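Local coordinates for Orf11 (Staphylococcus phage P68, PDB 6O43), which is a potential phage lysin that probably acts on the staphylococcal cell wall, at residues V30-G42 and E68-N81. Sequence-based numbering, arbitrary orientation.
Sequences VKGYGRFNVWLGG and EKNEGFSSGLGWLN. With I3C (5-amino-2,4,6-triiodobenzene-1,3-dicarboxylic acid), chain B.
Arg35 and Glu68 meet twice on a single carboxylate oxygen. Glu68 OE2 takes the backbone N of Arg35 at 2.6 Å on its anti side, while its syn lone pair receives Arg35 NH1 at 3.0 Å in a salt bridge. The guanidinium and carboxylate planes stand 77° apart, yet OE2 still lies near the guanidinium plane. Arg35 NH1 also donates to Gly72 O (3.1 Å), approaching from above that carbonyl's plane. Arg35 NH2 reaches Leu77 O at 2.7 Å, again from above the plane, and Asn81 OD1 at 2.9 Å almost head-on to the amide carbonyl. Side-chain donors thus tie helix 34-38 to four points in 68-81, a reach made possible by a chain extended from CG to NE (chi3 -174°). Gly78 O sits over the centre of one guanidinium face; Phe73 CA and CD1 lie over the opposite face, CD1 offset toward the group's rim. The aliphatic start of the same side chain, Arg35 CB, makes a CH-pi contact over the six-membered ring of Trp79.

Two of these acceptors are themselves held by second-shell bonds. Leu80 N bonds the other carboxylate oxygen, Glu68 OE1, at 2.8 Å, and Asn81 ND2 donates to Glu71 OE1, orienting the amide whose oxygen meets Arg35.

Trp39 directs an edge at the Trp79 indole, an edge-to-face pair with planes at 84° and Trp39 CZ3 3.4 Å from Trp79 NE1. That NE1 bonds Tyr89 O, and Trp79 N bonds Asp92, linking the pair to helix 89-104. Phe36 CE1 lies 3.5 Å from Trp79 CZ3, the rings oblique. One Trp39 face rests on Arg35 CD; the other receives N13 of the triiodo phasing ligand, whose site, lined within the cluster by Trp39 alone, need not be natural. Phe36, Trp39, Phe73 and Trp79 form an aromatic cluster beside buried Arg35, joining segment 30-42 to the loop after helix 61-71.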
loop_
_atom_site.group_PDB
_atom_site.type_symbol
_atom_site.label_atom_id
_atom_site.label_comp_id
_atom_site.label_asym_id
_atom_site.label_seq_id
_atom_site.Cartn_x
_atom_site.Cartn_y
_atom_site.Cartn_z
ATOM N N VAL A 30 13.532 -2.845 -8.891
ATOM C CA VAL A 30 12.289 -2.252 -9.381
ATOM C C VAL A 30 12.420 -1.626 -10.760
ATOM O O VAL A 30 11.397 -1.204 -11.327
ATOM C CB VAL A 30 11.744 -1.204 -8.389
ATOM C CG1 VAL A 30 11.720 -1.772 -6.980
ATOM C CG2 VAL A 30 12.586 0.067 -8.447
ATOM N N LYS A 31 13.630 -1.549 -11.322
ATOM C CA LYS A 31 13.831 -0.783 -12.549
ATOM C C LYS A 31 12.984 -1.304 -13.703
ATOM O O LYS A 31 12.630 -0.536 -14.604
ATOM C CB LYS A 31 15.312 -0.787 -12.940
ATOM C CG LYS A 31 15.888 -2.172 -13.179
ATOM N N GLY A 32 12.649 -2.590 -13.704
ATOM C CA GLY A 32 11.837 -3.133 -14.771
ATOM C C GLY A 32 10.338 -3.104 -14.551
ATOM O O GLY A 32 9.592 -3.644 -15.374
ATOM N N TYR A 33 9.862 -2.478 -13.479
ATOM C CA TYR A 33 8.465 -2.588 -13.079
ATOM C C TYR A 33 7.755 -1.242 -13.116
ATOM O O TYR A 33 8.350 -0.194 -12.851
ATOM C CB TYR A 33 8.336 -3.174 -11.671
ATOM C CG TYR A 33 8.661 -4.642 -11.596
ATOM C CD1 TYR A 33 7.740 -5.595 -12.015
ATOM C CD2 TYR A 33 9.887 -5.079 -11.107
ATOM C CE1 TYR A 33 8.030 -6.944 -11.953
ATOM C CE2 TYR A 33 10.186 -6.427 -11.041
ATOM C CZ TYR A 33 9.254 -7.355 -11.465
ATOM O OH TYR A 33 9.546 -8.701 -11.401
ATOM N N GLY A 34 6.462 -1.295 -13.427
ATOM C CA GLY A 34 5.604 -0.127 -13.321
ATOM C C GLY A 34 6.155 1.074 -14.062
ATOM O O GLY A 34 6.687 0.966 -15.173
ATOM N N ARG A 35 6.025 2.244 -13.434
ATOM C CA ARG A 35 6.453 3.487 -14.057
ATOM C C ARG A 35 7.955 3.714 -13.968
ATOM O O ARG A 35 8.473 4.587 -14.674
ATOM C CB ARG A 35 5.691 4.656 -13.439
ATOM C CG ARG A 35 4.233 4.640 -13.865
ATOM C CD ARG A 35 3.323 5.455 -12.970
ATOM N NE ARG A 35 1.937 5.255 -13.386
ATOM C CZ ARG A 35 1.203 4.205 -13.041
ATOM N NH1 ARG A 35 1.711 3.264 -12.257
ATOM N NH2 ARG A 35 -0.045 4.093 -13.477
ATOM N N PHE A 36 8.670 2.956 -13.135
ATOM C CA PHE A 36 10.122 2.952 -13.256
ATOM C C PHE A 36 10.533 2.498 -14.649
ATOM O O PHE A 36 11.569 2.931 -15.165
ATOM C CB PHE A 36 10.756 2.060 -12.183
ATOM C CG PHE A 36 10.342 2.405 -10.775
ATOM C CD1 PHE A 36 10.715 3.609 -10.204
ATOM C CD2 PHE A 36 9.601 1.513 -10.018
ATOM C CE1 PHE A 36 10.347 3.926 -8.907
ATOM C CE2 PHE A 36 9.230 1.824 -8.717
ATOM C CZ PHE A 36 9.608 3.036 -8.162
ATOM N N ASN A 37 9.708 1.663 -15.285
ATOM C CA ASN A 37 9.946 1.204 -16.651
ATOM C C ASN A 37 9.264 2.104 -17.681
ATOM O O ASN A 37 9.923 2.642 -18.576
ATOM C CB ASN A 37 9.464 -0.244 -16.811
ATOM C CG ASN A 37 9.636 -0.762 -18.231
ATOM O OD1 ASN A 37 10.646 -0.494 -18.886
ATOM N ND2 ASN A 37 8.645 -1.505 -18.716
ATOM N N VAL A 38 7.944 2.281 -17.561
ATOM C CA VAL A 38 7.199 2.973 -18.611
ATOM C C VAL A 38 7.560 4.453 -18.652
ATOM O O VAL A 38 7.713 5.036 -19.733
ATOM C CB VAL A 38 5.685 2.767 -18.426
ATOM C CG1 VAL A 38 4.918 3.647 -19.396
ATOM C CG2 VAL A 38 5.316 1.305 -18.631
ATOM N N TRP A 39 7.703 5.087 -17.487
ATOM C CA TRP A 39 7.967 6.523 -17.444
ATOM C C TRP A 39 9.454 6.858 -17.481
ATOM O O TRP A 39 9.854 7.808 -18.162
ATOM C CB TRP A 39 7.343 7.142 -16.191
ATOM C CG TRP A 39 5.865 7.382 -16.282
ATOM C CD1 TRP A 39 5.035 7.059 -17.316
ATOM C CD2 TRP A 39 5.043 8.008 -15.286
ATOM N NE1 TRP A 39 3.742 7.439 -17.022
ATOM C CE2 TRP A 39 3.722 8.026 -15.784
ATOM C CE3 TRP A 39 5.296 8.555 -14.022
ATOM C CZ2 TRP A 39 2.656 8.570 -15.058
ATOM C CZ3 TRP A 39 4.235 9.094 -13.302
ATOM C CH2 TRP A 39 2.935 9.097 -13.823
ATOM N N LEU A 40 10.289 6.110 -16.763
ATOM C CA LEU A 40 11.703 6.438 -16.640
ATOM C C LEU A 40 12.613 5.537 -17.468
ATOM O O LEU A 40 13.836 5.713 -17.427
ATOM C CB LEU A 40 12.126 6.380 -15.167
ATOM C CG LEU A 40 11.161 6.954 -14.126
ATOM C CD1 LEU A 40 11.772 6.867 -12.734
ATOM C CD2 LEU A 40 10.765 8.392 -14.453
ATOM N N GLY A 41 12.063 4.574 -18.201
ATOM C CA GLY A 41 12.870 3.689 -19.022
ATOM C C GLY A 41 13.936 2.935 -18.250
ATOM O O GLY A 41 14.941 2.500 -18.824
ATOM N N GLY A 42 13.727 2.777 -16.945
ATOM C CA GLY A 42 14.661 2.056 -16.104
ATOM C C GLY A 42 15.910 2.815 -15.722
ATOM O O GLY A 42 16.835 2.210 -15.170
ATOM N N GLU A 68 4.445 0.108 -6.319
ATOM C CA GLU A 68 4.542 0.342 -7.754
ATOM C C GLU A 68 4.778 -0.963 -8.503
ATOM O O GLU A 68 4.188 -1.196 -9.564
ATOM C CB GLU A 68 5.654 1.348 -8.055
ATOM C CG GLU A 68 5.810 1.684 -9.533
ATOM C CD GLU A 68 4.568 2.336 -10.126
ATOM O OE1 GLU A 68 3.730 2.843 -9.353
ATOM O OE2 GLU A 68 4.426 2.333 -11.367
ATOM N N LYS A 69 5.626 -1.838 -7.957
ATOM C CA LYS A 69 5.873 -3.121 -8.603
ATOM C C LYS A 69 4.604 -3.963 -8.664
ATOM O O LYS A 69 4.308 -4.581 -9.694
ATOM C CB LYS A 69 6.985 -3.871 -7.868
ATOM C CG LYS A 69 7.334 -5.234 -8.451
ATOM C CD LYS A 69 6.541 -6.352 -7.796
ATOM C CE LYS A 69 6.852 -7.703 -8.433
ATOM N NZ LYS A 69 6.074 -8.813 -7.800
ATOM N N ASN A 70 3.838 -3.997 -7.573
ATOM C CA ASN A 70 2.663 -4.859 -7.526
ATOM C C ASN A 70 1.452 -4.233 -8.209
ATOM O O ASN A 70 0.570 -4.959 -8.676
ATOM C CB ASN A 70 2.341 -5.216 -6.074
ATOM C CG ASN A 70 3.408 -6.096 -5.445
ATOM O OD1 ASN A 70 4.005 -6.940 -6.114
ATOM N ND2 ASN A 70 3.658 -5.899 -4.154
ATOM N N GLU A 71 1.387 -2.903 -8.277
ATOM C CA GLU A 71 0.311 -2.254 -9.019
ATOM C C GLU A 71 0.568 -2.283 -10.522
ATOM O O GLU A 71 -0.346 -2.567 -11.308
ATOM C CB GLU A 71 0.134 -0.812 -8.542
ATOM C CG GLU A 71 -0.583 -0.686 -7.208
ATOM C CD GLU A 71 -2.011 -1.198 -7.265
ATOM O OE1 GLU A 71 -2.665 -1.035 -8.318
ATOM O OE2 GLU A 71 -2.473 -1.772 -6.256
ATOM N N GLY A 72 1.800 -1.996 -10.936
ATOM C CA GLY A 72 2.122 -1.920 -12.347
ATOM C C GLY A 72 1.616 -0.631 -12.972
ATOM O O GLY A 72 1.010 0.225 -12.329
ATOM N N PHE A 73 1.881 -0.498 -14.267
ATOM C CA PHE A 73 1.406 0.657 -15.012
ATOM C C PHE A 73 -0.057 0.481 -15.396
ATOM O O PHE A 73 -0.498 -0.623 -15.725
ATOM C CB PHE A 73 2.245 0.871 -16.273
ATOM C CG PHE A 73 1.728 1.970 -17.155
ATOM C CD1 PHE A 73 1.990 3.299 -16.851
ATOM C CD2 PHE A 73 0.967 1.673 -18.282
ATOM C CE1 PHE A 73 1.507 4.318 -17.660
ATOM C CE2 PHE A 73 0.482 2.679 -19.100
ATOM C CZ PHE A 73 0.750 4.006 -18.791
ATOM N N SER A 74 -0.807 1.582 -15.367
ATOM C CA SER A 74 -2.196 1.586 -15.809
ATOM C C SER A 74 -2.505 2.922 -16.461
ATOM O O SER A 74 -2.247 3.977 -15.877
ATOM C CB SER A 74 -3.159 1.324 -14.646
ATOM O OG SER A 74 -3.059 -0.019 -14.205
ATOM N N SER A 75 -3.048 2.866 -17.674
ATOM C CA SER A 75 -3.402 4.057 -18.432
ATOM C C SER A 75 -4.125 5.081 -17.568
ATOM O O SER A 75 -5.081 4.755 -16.858
ATOM C CB SER A 75 -4.280 3.657 -19.622
ATOM O OG SER A 75 -4.919 4.780 -20.199
ATOM N N GLY A 76 -3.653 6.326 -17.629
ATOM C CA GLY A 76 -4.322 7.448 -17.017
ATOM C C GLY A 76 -3.953 7.727 -15.576
ATOM O O GLY A 76 -4.276 8.808 -15.072
ATOM N N LEU A 77 -3.288 6.796 -14.897
ATOM C CA LEU A 77 -3.046 6.907 -13.465
ATOM C C LEU A 77 -1.567 7.140 -13.178
ATOM O O LEU A 77 -0.689 6.641 -13.888
ATOM C CB LEU A 77 -3.519 5.650 -12.728
ATOM C CG LEU A 77 -4.974 5.224 -12.941
ATOM C CD1 LEU A 77 -5.230 3.877 -12.281
ATOM C CD2 LEU A 77 -5.931 6.281 -12.407
ATOM N N GLY A 78 -1.303 7.905 -12.124
ATOM C CA GLY A 78 0.055 8.179 -11.704
ATOM C C GLY A 78 0.629 7.054 -10.868
ATOM O O GLY A 78 0.146 5.919 -10.880
ATOM N N TRP A 79 1.681 7.388 -10.121
ATOM C CA TRP A 79 2.380 6.392 -9.317
ATOM C C TRP A 79 1.418 5.647 -8.398
ATOM O O TRP A 79 0.493 6.233 -7.827
ATOM C CB TRP A 79 3.484 7.062 -8.489
ATOM C CG TRP A 79 4.649 7.578 -9.299
ATOM C CD1 TRP A 79 4.853 8.865 -9.710
ATOM C CD2 TRP A 79 5.772 6.822 -9.778
ATOM N NE1 TRP A 79 6.025 8.954 -10.421
ATOM C CE2 TRP A 79 6.607 7.716 -10.479
ATOM C CE3 TRP A 79 6.150 5.478 -9.686
ATOM C CZ2 TRP A 79 7.797 7.311 -11.083
ATOM C CZ3 TRP A 79 7.328 5.077 -10.286
ATOM C CH2 TRP A 79 8.140 5.992 -10.978
ATOM N N LEU A 80 1.646 4.341 -8.260
ATOM C CA LEU A 80 0.883 3.451 -7.387
ATOM C C LEU A 80 -0.555 3.259 -7.849
ATOM O O LEU A 80 -1.352 2.647 -7.128
ATOM C CB LEU A 80 0.889 3.944 -5.933
ATOM C CG LEU A 80 2.205 4.546 -5.410
ATOM C CD1 LEU A 80 2.087 4.866 -3.927
ATOM C CD2 LEU A 80 3.395 3.631 -5.679
ATOM N N ASN A 81 -0.910 3.744 -9.040
ATOM C CA ASN A 81 -2.287 3.708 -9.529
ATOM C C ASN A 81 -3.232 4.443 -8.583
ATOM O O ASN A 81 -4.403 4.080 -8.441
ATOM C CB ASN A 81 -2.763 2.269 -9.756
ATOM C CG ASN A 81 -2.154 1.645 -10.998
ATOM O OD1 ASN A 81 -1.757 2.348 -11.923
ATOM N ND2 ASN A 81 -2.084 0.319 -11.023
HETATM I I3 I3C B . 3.105 12.261 -16.461
HETATM I I2 I3C B . 7.871 9.852 -19.245
HETATM I I1 I3C B . 3.191 11.906 -22.516
HETATM O O8 I3C B . 1.990 13.815 -19.827
HETATM O O9 I3C B . 1.051 11.895 -19.395
HETATM C C10 I3C B . 6.119 10.547 -21.848
HETATM N N13 I3C B . 5.927 10.896 -16.899
HETATM C C1 I3C B . 3.466 11.931 -19.492
HETATM C C6 I3C B . 4.064 11.711 -18.260
HETATM C C5 I3C B . 5.311 11.122 -18.191
HETATM C C4 I3C B . 5.966 10.750 -19.350
HETATM C C3 I3C B . 5.376 10.967 -20.582
HETATM C C2 I3C B . 4.123 11.558 -20.655
HETATM C C7 I3C B . 2.087 12.584 -19.575
HETATM O O11 I3C B . 5.935 9.398 -22.332
HETATM O O12 I3C B . 6.919 11.345 -22.404
#